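Local coordinates for protein alpha-galactosidase (Lactobacillus brevis, PDB 3MI6) that probably hydrolyses terminal, non-reducing alpha-D-galactose residues in alpha-D-galactosides such as galactose oligosaccharides and galactomannans, as a member of glycosyl hydrolase family 36, at residues D[417-431]-D[445-459]. Sequence-based numbering, arbitrary orientation.
Sequences MVSVDSDLYQQHPDW and HQFVLDMARPEVVDY
The indole of Trp431 lies between Val456, over one face, and His428 CB, over the opposite face. Val456 CG2 makes a CH-pi contact, 3.9 Å from the centroid of the Trp431 five-membered ring. The six-membered ring turns its edge to the face of Tyr459 in an offset edge-to-face pair, with planes at 71°. Trp431 CG is anti to the carbonyl carbon (chi1 -81°). This swings the indole onto the first turns of the helix beginning at Pro454. With an alanine here, Val456 CG2 would probably lose the ring it covers, and the Tyr459 ring would be freer to turn.

The Arg453 guanidinium has Asp430 O over one face. Its NH1 lies 3.4 Å from Asp430 OD1 in a salt bridge, the carboxylate and guanidinium planes 79° apart. Glu455 and Asp450 extend this charge network, and Asp450 OD2 also makes a hydrogen bond with Ser489 OG. The backbone bond from Asp450 N to Trp431 O is 2.7 Å long and nearly straight.

Farther along, Leu449 CD2 packs 3.6 Å from Val418 CB. Val420 CG2 touches Phe447 CE1 at 3.7 Å. Two hydrogen bonds join Val418 and Phe447, Val418 N to Phe447 O at 2.9 Å and Phe447 N to Val418 O at 3.0 Å.

Strands 417-418 and 447-448 thus form a small antiparallel ribbon in the long connection after the third strand of the TIM barrel, 408-413. Met417 touches Met480, a predicted substrate-binding residue. Val448 packs on Tyr504 of helix 500-518, and helix 454-471 leads on to the fourth barrel strand, 475-478.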
HETATM    1  N   MSE D 417     -22.583 -18.004 -37.494  1.00 45.08           N
HETATM    2  CA  MSE D 417     -23.617 -16.950 -37.481  1.00 43.48           C
HETATM    3  C   MSE D 417     -24.646 -16.973 -38.623  1.00 45.68           C
HETATM    4  O   MSE D 417     -24.355 -17.417 -39.734  1.00 45.96           O
HETATM    5  CB  MSE D 417     -22.967 -15.560 -37.419  1.00 42.95           C
HETATM    6  CG  MSE D 417     -22.070 -15.353 -36.207  1.00 46.52           C
HETATM    7 SE   MSE D 417     -22.968 -15.654 -34.472  1.00 64.53          SE
HETATM    8  CE  MSE D 417     -21.359 -15.847 -33.396  1.00 48.68           C
ATOM      9  N   VAL D 418     -25.847 -16.471 -38.333  1.00 46.01           N
ATOM     10  CA  VAL D 418     -26.944 -16.416 -39.305  1.00 48.41           C
ATOM     11  C   VAL D 418     -27.763 -15.124 -39.158  1.00 48.30           C
ATOM     12  O   VAL D 418     -28.211 -14.782 -38.062  1.00 48.55           O
ATOM     13  CB  VAL D 418     -27.876 -17.670 -39.194  1.00 48.85           C
ATOM     14  CG1 VAL D 418     -28.485 -17.772 -37.798  1.00 42.48           C
ATOM     15  CG2 VAL D 418     -28.956 -17.677 -40.297  1.00 45.86           C
ATOM     16  N   SER D 419     -27.921 -14.396 -40.259  1.00 49.94           N
ATOM     17  CA  SER D 419     -28.796 -13.225 -40.313  1.00 52.08           C
ATOM     18  C   SER D 419     -30.211 -13.647 -40.732  1.00 52.75           C
ATOM     19  O   SER D 419     -30.370 -14.621 -41.459  1.00 53.44           O
ATOM     20  CB  SER D 419     -28.238 -12.197 -41.299  1.00 53.18           C
ATOM     21  OG  SER D 419     -27.445 -11.221 -40.641  1.00 53.73           O
ATOM     22  N   VAL D 420     -31.238 -12.935 -40.275  1.00 51.30           N
ATOM     23  CA  VAL D 420     -32.600 -13.323 -40.630  1.00 52.41           C
ATOM     24  C   VAL D 420     -32.862 -13.032 -42.103  1.00 56.70           C
ATOM     25  O   VAL D 420     -33.539 -13.805 -42.788  1.00 56.50           O
ATOM     26  CB  VAL D 420     -33.675 -12.635 -39.764  1.00 56.29           C
ATOM     27  CG1 VAL D 420     -35.057 -13.093 -40.183  1.00 53.09           C
ATOM     28  CG2 VAL D 420     -33.457 -12.944 -38.298  1.00 57.48           C
ATOM     29  N   ASP D 421     -32.325 -11.918 -42.592  1.00 54.83           N
ATOM     30  CA  ASP D 421     -32.330 -11.665 -44.026  1.00 54.42           C
ATOM     31  C   ASP D 421     -31.257 -12.514 -44.690  1.00 55.22           C
ATOM     32  O   ASP D 421     -30.211 -12.002 -45.069  1.00 58.22           O
ATOM     33  CB  ASP D 421     -32.090 -10.177 -44.344  1.00 58.09           C
ATOM     34  CG  ASP D 421     -32.354  -9.834 -45.825  1.00 60.51           C
ATOM     35  OD1 ASP D 421     -32.915 -10.691 -46.553  1.00 60.92           O
ATOM     36  OD2 ASP D 421     -32.012  -8.707 -46.259  1.00 56.03           O
ATOM     37  N   SER D 422     -31.504 -13.812 -44.824  1.00 55.57           N
ATOM     38  CA  SER D 422     -30.561 -14.667 -45.531  1.00 58.78           C
ATOM     39  C   SER D 422     -31.159 -15.978 -46.047  1.00 60.71           C
ATOM     40  O   SER D 422     -31.935 -16.637 -45.356  1.00 63.02           O
ATOM     41  CB  SER D 422     -29.343 -14.950 -44.652  1.00 55.02           C
ATOM     42  OG  SER D 422     -29.616 -15.989 -43.744  1.00 54.31           O
ATOM     43  N   ASP D 423     -30.766 -16.352 -47.261  1.00 61.55           N
ATOM     44  CA  ASP D 423     -31.177 -17.611 -47.886  1.00 67.56           C
ATOM     45  C   ASP D 423     -31.147 -18.806 -46.926  1.00 65.54           C
ATOM     46  O   ASP D 423     -31.991 -19.704 -47.009  1.00 65.48           O
ATOM     47  CB  ASP D 423     -30.286 -17.929 -49.106  1.00 74.73           C
ATOM     48  CG  ASP D 423     -30.541 -16.997 -50.308  1.00 82.22           C
ATOM     49  OD1 ASP D 423     -31.298 -16.000 -50.173  1.00 78.79           O
ATOM     50  OD2 ASP D 423     -29.971 -17.272 -51.394  1.00 79.86           O
ATOM     51  N   LEU D 424     -30.161 -18.825 -46.034  1.00 62.00           N
ATOM     52  CA  LEU D 424     -29.977 -19.945 -45.124  1.00 60.96           C
ATOM     53  C   LEU D 424     -31.161 -20.004 -44.172  1.00 62.72           C
ATOM     54  O   LEU D 424     -31.675 -21.080 -43.854  1.00 61.43           O
ATOM     55  CB  LEU D 424     -28.680 -19.772 -44.327  1.00 56.93           C
ATOM     56  CG  LEU D 424     -27.867 -21.009 -43.940  1.00 56.46           C
ATOM     57  CD1 LEU D 424     -26.840 -20.655 -42.865  1.00 55.01           C
ATOM     58  CD2 LEU D 424     -28.754 -22.125 -43.459  1.00 53.58           C
ATOM     59  N   TYR D 425     -31.594 -18.836 -43.716  1.00 59.39           N
ATOM     60  CA  TYR D 425     -32.614 -18.781 -42.691  1.00 59.41           C
ATOM     61  C   TYR D 425     -33.911 -19.318 -43.262  1.00 61.59           C
ATOM     62  O   TYR D 425     -34.701 -19.939 -42.562  1.00 60.49           O
ATOM     63  CB  TYR D 425     -32.785 -17.355 -42.167  1.00 58.21           C
ATOM     64  CG  TYR D 425     -33.926 -17.213 -41.194  1.00 56.99           C
ATOM     65  CD1 TYR D 425     -33.847 -17.746 -39.918  1.00 54.31           C
ATOM     66  CD2 TYR D 425     -35.088 -16.551 -41.557  1.00 56.58           C
ATOM     67  CE1 TYR D 425     -34.896 -17.622 -39.026  1.00 55.67           C
ATOM     68  CE2 TYR D 425     -36.138 -16.421 -40.682  1.00 57.55           C
ATOM     69  CZ  TYR D 425     -36.045 -16.957 -39.413  1.00 60.28           C
ATOM     70  OH  TYR D 425     -37.108 -16.823 -38.537  1.00 59.70           O
ATOM     71  N   GLN D 426     -34.109 -19.095 -44.553  1.00 64.15           N
ATOM     72  CA  GLN D 426     -35.343 -19.499 -45.208  1.00 64.63           C
ATOM     73  C   GLN D 426     -35.328 -20.992 -45.515  1.00 63.84           C
ATOM     74  O   GLN D 426     -36.351 -21.563 -45.882  1.00 65.36           O
ATOM     75  CB  GLN D 426     -35.559 -18.660 -46.470  1.00 64.98           C
ATOM     76  CG  GLN D 426     -35.029 -17.233 -46.317  1.00 66.55           C
ATOM     77  CD  GLN D 426     -35.976 -16.170 -46.843  1.00 70.38           C
ATOM     78  OE1 GLN D 426     -37.107 -16.045 -46.372  1.00 73.00           O
ATOM     79  NE2 GLN D 426     -35.509 -15.381 -47.810  1.00 68.53           N
ATOM     80  N   GLN D 427     -34.170 -21.621 -45.335  1.00 61.61           N
ATOM     81  CA  GLN D 427     -34.004 -23.051 -45.600  1.00 62.73           C
ATOM     82  C   GLN D 427     -33.982 -23.894 -44.327  1.00 65.25           C
ATOM     83  O   GLN D 427     -34.339 -25.077 -44.344  1.00 65.65           O
ATOM     84  CB  GLN D 427     -32.722 -23.315 -46.400  1.00 66.05           C
ATOM     85  CG  GLN D 427     -32.787 -22.836 -47.833  1.00 69.99           C
ATOM     86  CD  GLN D 427     -33.976 -23.423 -48.571  1.00 74.39           C
ATOM     87  OE1 GLN D 427     -34.690 -22.715 -49.292  1.00 75.82           O
ATOM     88  NE2 GLN D 427     -34.205 -24.724 -48.384  1.00 72.99           N
ATOM     89  N   HIS D 428     -33.544 -23.290 -43.226  1.00 62.52           N
ATOM     90  CA  HIS D 428     -33.478 -23.990 -41.953  1.00 59.50           C
ATOM     91  C   HIS D 428     -33.642 -23.024 -40.786  1.00 57.74           C
ATOM     92  O   HIS D 428     -32.710 -22.832 -40.007  1.00 53.96           O
ATOM     93  CB  HIS D 428     -32.141 -24.714 -41.804  1.00 58.25           C
ATOM     94  CG  HIS D 428     -31.903 -25.784 -42.822  1.00 58.59           C
ATOM     95  ND1 HIS D 428     -31.077 -25.603 -43.912  1.00 57.69           N
ATOM     96  CD2 HIS D 428     -32.358 -27.057 -42.902  1.00 59.12           C
ATOM     97  CE1 HIS D 428     -31.040 -26.715 -44.624  1.00 55.10           C
ATOM     98  NE2 HIS D 428     -31.807 -27.613 -44.031  1.00 59.68           N
ATOM     99  N   PRO D 429     -34.824 -22.411 -40.659  1.00 57.16           N
ATOM    100  CA  PRO D 429     -35.028 -21.509 -39.523  1.00 56.59           C
ATOM    101  C   PRO D 429     -34.733 -22.225 -38.209  1.00 56.25           C
ATOM    102  O   PRO D 429     -34.237 -21.597 -37.268  1.00 53.94           O
ATOM    103  CB  PRO D 429     -36.519 -21.162 -39.614  1.00 57.23           C
ATOM    104  CG  PRO D 429     -36.874 -21.361 -41.042  1.00 61.84           C
ATOM    105  CD  PRO D 429     -36.013 -22.506 -41.522  1.00 60.84           C
ATOM    106  N   ASP D 430     -35.033 -23.524 -38.159  1.00 54.49           N
ATOM    107  CA  ASP D 430     -34.840 -24.331 -36.954  1.00 52.41           C
ATOM    108  C   ASP D 430     -33.368 -24.481 -36.558  1.00 53.27           C
ATOM    109  O   ASP D 430     -33.052 -25.161 -35.583  1.00 54.51           O
ATOM    110  CB  ASP D 430     -35.487 -25.718 -37.112  1.00 52.87           C
ATOM    111  CG  ASP D 430     -34.812 -26.570 -38.193  1.00 57.42           C
ATOM    112  OD1 ASP D 430     -34.360 -27.700 -37.878  1.00 55.57           O
ATOM    113  OD2 ASP D 430     -34.736 -26.109 -39.358  1.00 55.20           O
ATOM    114  N   TRP D 431     -32.476 -23.846 -37.314  1.00 54.18           N
ATOM    115  CA  TRP D 431     -31.039 -23.903 -37.043  1.00 51.97           C
ATOM    116  C   TRP D 431     -30.538 -22.773 -36.122  1.00 52.75           C
ATOM    117  O   TRP D 431     -29.456 -22.889 -35.549  1.00 55.01           O
ATOM    118  CB  TRP D 431     -30.250 -23.895 -38.354  1.00 51.71           C
ATOM    119  CG  TRP D 431     -30.169 -25.228 -39.037  1.00 54.74           C
ATOM    120  CD1 TRP D 431     -30.898 -26.348 -38.752  1.00 53.65           C
ATOM    121  CD2 TRP D 431     -29.303 -25.580 -40.126  1.00 54.31           C
ATOM    122  NE1 TRP D 431     -30.538 -27.375 -39.594  1.00 51.14           N
ATOM    123  CE2 TRP D 431     -29.565 -26.930 -40.448  1.00 53.39           C
ATOM    124  CE3 TRP D 431     -28.333 -24.887 -40.859  1.00 48.93           C
ATOM    125  CZ2 TRP D 431     -28.884 -27.600 -41.466  1.00 52.38           C
ATOM    126  CZ3 TRP D 431     -27.666 -25.550 -41.872  1.00 49.41           C
ATOM    127  CH2 TRP D 431     -27.940 -26.894 -42.165  1.00 50.55           C
ATOM    128  N   HIS D 445     -27.185  -7.368 -34.964  1.00 46.43           N
ATOM    129  CA  HIS D 445     -28.199  -7.699 -35.977  1.00 47.19           C
ATOM    130  C   HIS D 445     -28.065  -9.125 -36.557  1.00 45.83           C
ATOM    131  O   HIS D 445     -28.288  -9.344 -37.748  1.00 49.43           O
ATOM    132  CB  HIS D 445     -28.233  -6.614 -37.081  1.00 47.38           C
ATOM    133  CG  HIS D 445     -27.832  -5.246 -36.597  1.00 51.15           C
ATOM    134  ND1 HIS D 445     -26.544  -4.761 -36.711  1.00 51.44           N
ATOM    135  CD2 HIS D 445     -28.542  -4.276 -35.974  1.00 51.31           C
ATOM    136  CE1 HIS D 445     -26.479  -3.550 -36.182  1.00 49.99           C
ATOM    137  NE2 HIS D 445     -27.678  -3.234 -35.725  1.00 50.67           N
ATOM    138  N   GLN D 446     -27.703 -10.082 -35.699  1.00 44.47           N
ATOM    139  CA  GLN D 446     -27.515 -11.485 -36.084  1.00 41.55           C
ATOM    140  C   GLN D 446     -27.780 -12.466 -34.920  1.00 45.36           C
ATOM    141  O   GLN D 446     -27.973 -12.065 -33.763  1.00 44.06           O
ATOM    142  CB  GLN D 446     -26.102 -11.703 -36.612  1.00 42.67           C
ATOM    143  CG  GLN D 446     -25.043 -11.852 -35.525  1.00 45.09           C
ATOM    144  CD  GLN D 446     -23.628 -11.514 -36.010  1.00 48.03           C
ATOM    145  OE1 GLN D 446     -22.652 -12.134 -35.581  1.00 45.54           O
ATOM    146  NE2 GLN D 446     -23.514 -10.514 -36.898  1.00 47.24           N
ATOM    147  N   PHE D 447     -27.795 -13.757 -35.232  1.00 45.10           N
ATOM    148  CA  PHE D 447     -28.061 -14.786 -34.232  1.00 44.16           C
ATOM    149  C   PHE D 447     -27.127 -15.942 -34.482  1.00 44.43           C
ATOM    150  O   PHE D 447     -26.442 -15.956 -35.503  1.00 46.15           O
ATOM    151  CB  PHE D 447     -29.505 -15.250 -34.346  1.00 45.34           C
ATOM    152  CG  PHE D 447     -30.483 -14.143 -34.189  1.00 44.23           C
ATOM    153  CD1 PHE D 447     -30.781 -13.320 -35.263  1.00 41.62           C
ATOM    154  CD2 PHE D 447     -31.068 -13.892 -32.956  1.00 40.12           C
ATOM    155  CE1 PHE D 447     -31.655 -12.284 -35.116  1.00 41.47           C
ATOM    156  CE2 PHE D 447     -31.947 -12.861 -32.802  1.00 40.19           C
ATOM    157  CZ  PHE D 447     -32.248 -12.054 -33.884  1.00 42.43           C
ATOM    158  N   VAL D 448     -27.091 -16.914 -33.573  1.00 40.81           N
ATOM    159  CA  VAL D 448     -26.105 -17.976 -33.702  1.00 42.05           C
ATOM    160  C   VAL D 448     -26.695 -19.327 -34.121  1.00 43.55           C
ATOM    161  O   VAL D 448     -27.776 -19.709 -33.679  1.00 45.40           O
ATOM    162  CB  VAL D 448     -25.149 -18.063 -32.460  1.00 41.75           C
ATOM    163  CG1 VAL D 448     -25.478 -17.000 -31.429  1.00 38.88           C
ATOM    164  CG2 VAL D 448     -25.176 -19.425 -31.841  1.00 42.97           C
ATOM    165  N   LEU D 449     -25.991 -20.019 -35.015  1.00 44.10           N
ATOM    166  CA  LEU D 449     -26.381 -21.358 -35.467  1.00 46.54           C
ATOM    167  C   LEU D 449     -26.168 -22.397 -34.390  1.00 45.70           C
ATOM    168  O   LEU D 449     -25.184 -22.359 -33.671  1.00 44.40           O
ATOM    169  CB  LEU D 449     -25.532 -21.784 -36.659  1.00 44.40           C
ATOM    170  CG  LEU D 449     -25.667 -20.923 -37.898  1.00 44.99           C
ATOM    171  CD1 LEU D 449     -24.612 -21.306 -38.927  1.00 42.35           C
ATOM    172  CD2 LEU D 449     -27.081 -21.082 -38.427  1.00 48.43           C
ATOM    173  N   ASP D 450     -27.066 -23.361 -34.307  1.00 45.93           N
ATOM    174  CA  ASP D 450     -26.849 -24.468 -33.385  1.00 47.83           C
ATOM    175  C   ASP D 450     -25.717 -25.414 -33.826  1.00 44.98           C
ATOM    176  O   ASP D 450     -25.949 -26.446 -34.446  1.00 45.39           O
ATOM    177  CB  ASP D 450     -28.146 -25.233 -33.181  1.00 46.96           C
ATOM    178  CG  ASP D 450     -28.028 -26.277 -32.128  1.00 47.82           C
ATOM    179  OD1 ASP D 450     -26.893 -26.546 -31.702  1.00 50.48           O
ATOM    180  OD2 ASP D 450     -29.065 -26.833 -31.721  1.00 54.53           O
HETATM  181  N   MSE D 451     -24.491 -25.051 -33.489  1.00 41.32           N
HETATM  182  CA  MSE D 451     -23.319 -25.869 -33.789  1.00 43.20           C
HETATM  183  C   MSE D 451     -23.358 -27.236 -33.129  1.00 43.24           C
HETATM  184  O   MSE D 451     -22.494 -28.070 -33.369  1.00 44.33           O
HETATM  185  CB  MSE D 451     -22.047 -25.156 -33.318  1.00 43.29           C
HETATM  186  CG  MSE D 451     -21.766 -23.832 -34.009  1.00 45.30           C
HETATM  187 SE   MSE D 451     -21.435 -24.051 -35.926  1.00 64.07          SE
HETATM  188  CE  MSE D 451     -19.903 -25.250 -35.835  1.00 46.29           C
ATOM    189  N   ALA D 452     -24.339 -27.454 -32.265  1.00 45.02           N
ATOM    190  CA  ALA D 452     -24.447 -28.716 -31.555  1.00 42.81           C
ATOM    191  C   ALA D 452     -24.977 -29.792 -32.490  1.00 47.91           C
ATOM    192  O   ALA D 452     -24.873 -30.982 -32.197  1.00 50.20           O
ATOM    193  CB  ALA D 452     -25.348 -28.570 -30.346  1.00 43.46           C
ATOM    194  N   ARG D 453     -25.544 -29.369 -33.619  1.00 48.67           N
ATOM    195  CA  ARG D 453     -26.096 -30.293 -34.604  1.00 48.17           C
ATOM    196  C   ARG D 453     -25.065 -30.657 -35.661  1.00 47.73           C
ATOM    197  O   ARG D 453     -24.530 -29.785 -36.343  1.00 45.15           O
ATOM    198  CB  ARG D 453     -27.301 -29.668 -35.297  1.00 50.94           C
ATOM    199  CG  ARG D 453     -28.402 -29.229 -34.379  1.00 50.11           C
ATOM    200  CD  ARG D 453     -29.202 -28.127 -35.032  1.00 50.04           C
ATOM    201  NE  ARG D 453     -30.541 -28.045 -34.467  1.00 54.94           N
ATOM    202  CZ  ARG D 453     -31.642 -28.445 -35.096  1.00 58.71           C
ATOM    203  NH1 ARG D 453     -31.568 -28.945 -36.325  1.00 56.89           N
ATOM    204  NH2 ARG D 453     -32.821 -28.333 -34.496  1.00 59.13           N
ATOM    205  N   PRO D 454     -24.786 -31.953 -35.801  1.00 49.01           N
ATOM    206  CA  PRO D 454     -23.849 -32.413 -36.827  1.00 46.39           C
ATOM    207  C   PRO D 454     -24.308 -32.103 -38.253  1.00 45.56           C
ATOM    208  O   PRO D 454     -23.484 -32.082 -39.158  1.00 45.23           O
ATOM    209  CB  PRO D 454     -23.777 -33.922 -36.579  1.00 48.55           C
ATOM    210  CG  PRO D 454     -24.089 -34.063 -35.131  1.00 49.04           C
ATOM    211  CD  PRO D 454     -25.111 -33.009 -34.831  1.00 48.29           C
ATOM    212  N   GLU D 455     -25.592 -31.861 -38.472  1.00 46.51           N
ATOM    213  CA  GLU D 455     -26.016 -31.473 -39.813  1.00 46.87           C
ATOM    214  C   GLU D 455     -25.477 -30.083 -40.136  1.00 46.80           C
ATOM    215  O   GLU D 455     -25.150 -29.776 -41.276  1.00 46.56           O
ATOM    216  CB  GLU D 455     -27.549 -31.561 -40.001  1.00 47.83           C
ATOM    217  CG  GLU D 455     -28.410 -30.663 -39.098  1.00 53.09           C
ATOM    218  CD  GLU D 455     -28.975 -31.385 -37.855  1.00 59.28           C
ATOM    219  OE1 GLU D 455     -28.291 -32.284 -37.292  1.00 56.89           O
ATOM    220  OE2 GLU D 455     -30.107 -31.037 -37.433  1.00 56.25           O
ATOM    221  N   VAL D 456     -25.369 -29.248 -39.113  1.00 48.18           N
ATOM    222  CA  VAL D 456     -24.880 -27.890 -39.294  1.00 48.58           C
ATOM    223  C   VAL D 456     -23.396 -27.859 -39.654  1.00 45.92           C
ATOM    224  O   VAL D 456     -22.994 -27.151 -40.577  1.00 46.80           O
ATOM    225  CB  VAL D 456     -25.140 -27.028 -38.045  1.00 48.10           C
ATOM    226  CG1 VAL D 456     -24.507 -25.655 -38.194  1.00 45.08           C
ATOM    227  CG2 VAL D 456     -26.632 -26.904 -37.806  1.00 48.70           C
ATOM    228  N   VAL D 457     -22.588 -28.633 -38.940  1.00 42.30           N
ATOM    229  CA  VAL D 457     -21.156 -28.697 -39.215  1.00 44.08           C
ATOM    230  C   VAL D 457     -20.879 -29.183 -40.650  1.00 44.44           C
ATOM    231  O   VAL D 457     -20.000 -28.646 -41.336  1.00 41.36           O
ATOM    232  CB  VAL D 457     -20.402 -29.545 -38.136  1.00 43.37           C
ATOM    233  CG1 VAL D 457     -18.930 -29.625 -38.434  1.00 41.21           C
ATOM    234  CG2 VAL D 457     -20.593 -28.933 -36.759  1.00 44.13           C
ATOM    235  N   ASP D 458     -21.664 -30.170 -41.102  1.00 46.40           N
ATOM    236  CA  ASP D 458     -21.538 -30.741 -42.452  1.00 44.43           C
ATOM    237  C   ASP D 458     -21.819 -29.720 -43.537  1.00 43.33           C
ATOM    238  O   ASP D 458     -21.121 -29.660 -44.546  1.00 44.83           O
ATOM    239  CB  ASP D 458     -22.482 -31.924 -42.637  1.00 45.03           C
ATOM    240  CG  ASP D 458     -22.040 -33.168 -41.874  1.00 51.78           C
ATOM    241  OD1 ASP D 458     -20.846 -33.270 -41.483  1.00 47.94           O
ATOM    242  OD2 ASP D 458     -22.909 -34.054 -41.678  1.00 52.91           O
ATOM    243  N   TYR D 459     -22.856 -28.923 -43.318  1.00 43.24           N
ATOM    244  CA  TYR D 459     -23.242 -27.878 -44.251  1.00 44.04           C
ATOM    245  C   TYR D 459     -22.164 -26.811 -44.340  1.00 47.77           C
ATOM    246  O   TYR D 459     -21.884 -26.282 -45.420  1.00 46.85           O
ATOM    247  CB  TYR D 459     -24.578 -27.258 -43.830  1.00 45.84           C
ATOM    248  CG  TYR D 459     -24.998 -26.053 -44.641  1.00 45.34           C
ATOM    249  CD1 TYR D 459     -25.614 -26.199 -45.882  1.00 51.13           C
ATOM    250  CD2 TYR D 459     -24.792 -24.771 -44.163  1.00 46.97           C
ATOM    251  CE1 TYR D 459     -26.004 -25.085 -46.634  1.00 48.28           C
ATOM    252  CE2 TYR D 459     -25.173 -23.663 -44.898  1.00 52.19           C
ATOM    253  CZ  TYR D 459     -25.781 -23.823 -46.132  1.00 51.67           C
ATOM    254  OH  TYR D 459     -26.152 -22.711 -46.851  1.00 55.21           O
TER
HETATM  255  O   HOH W   1     -24.891  -9.202 -39.410  1.00 48.22           O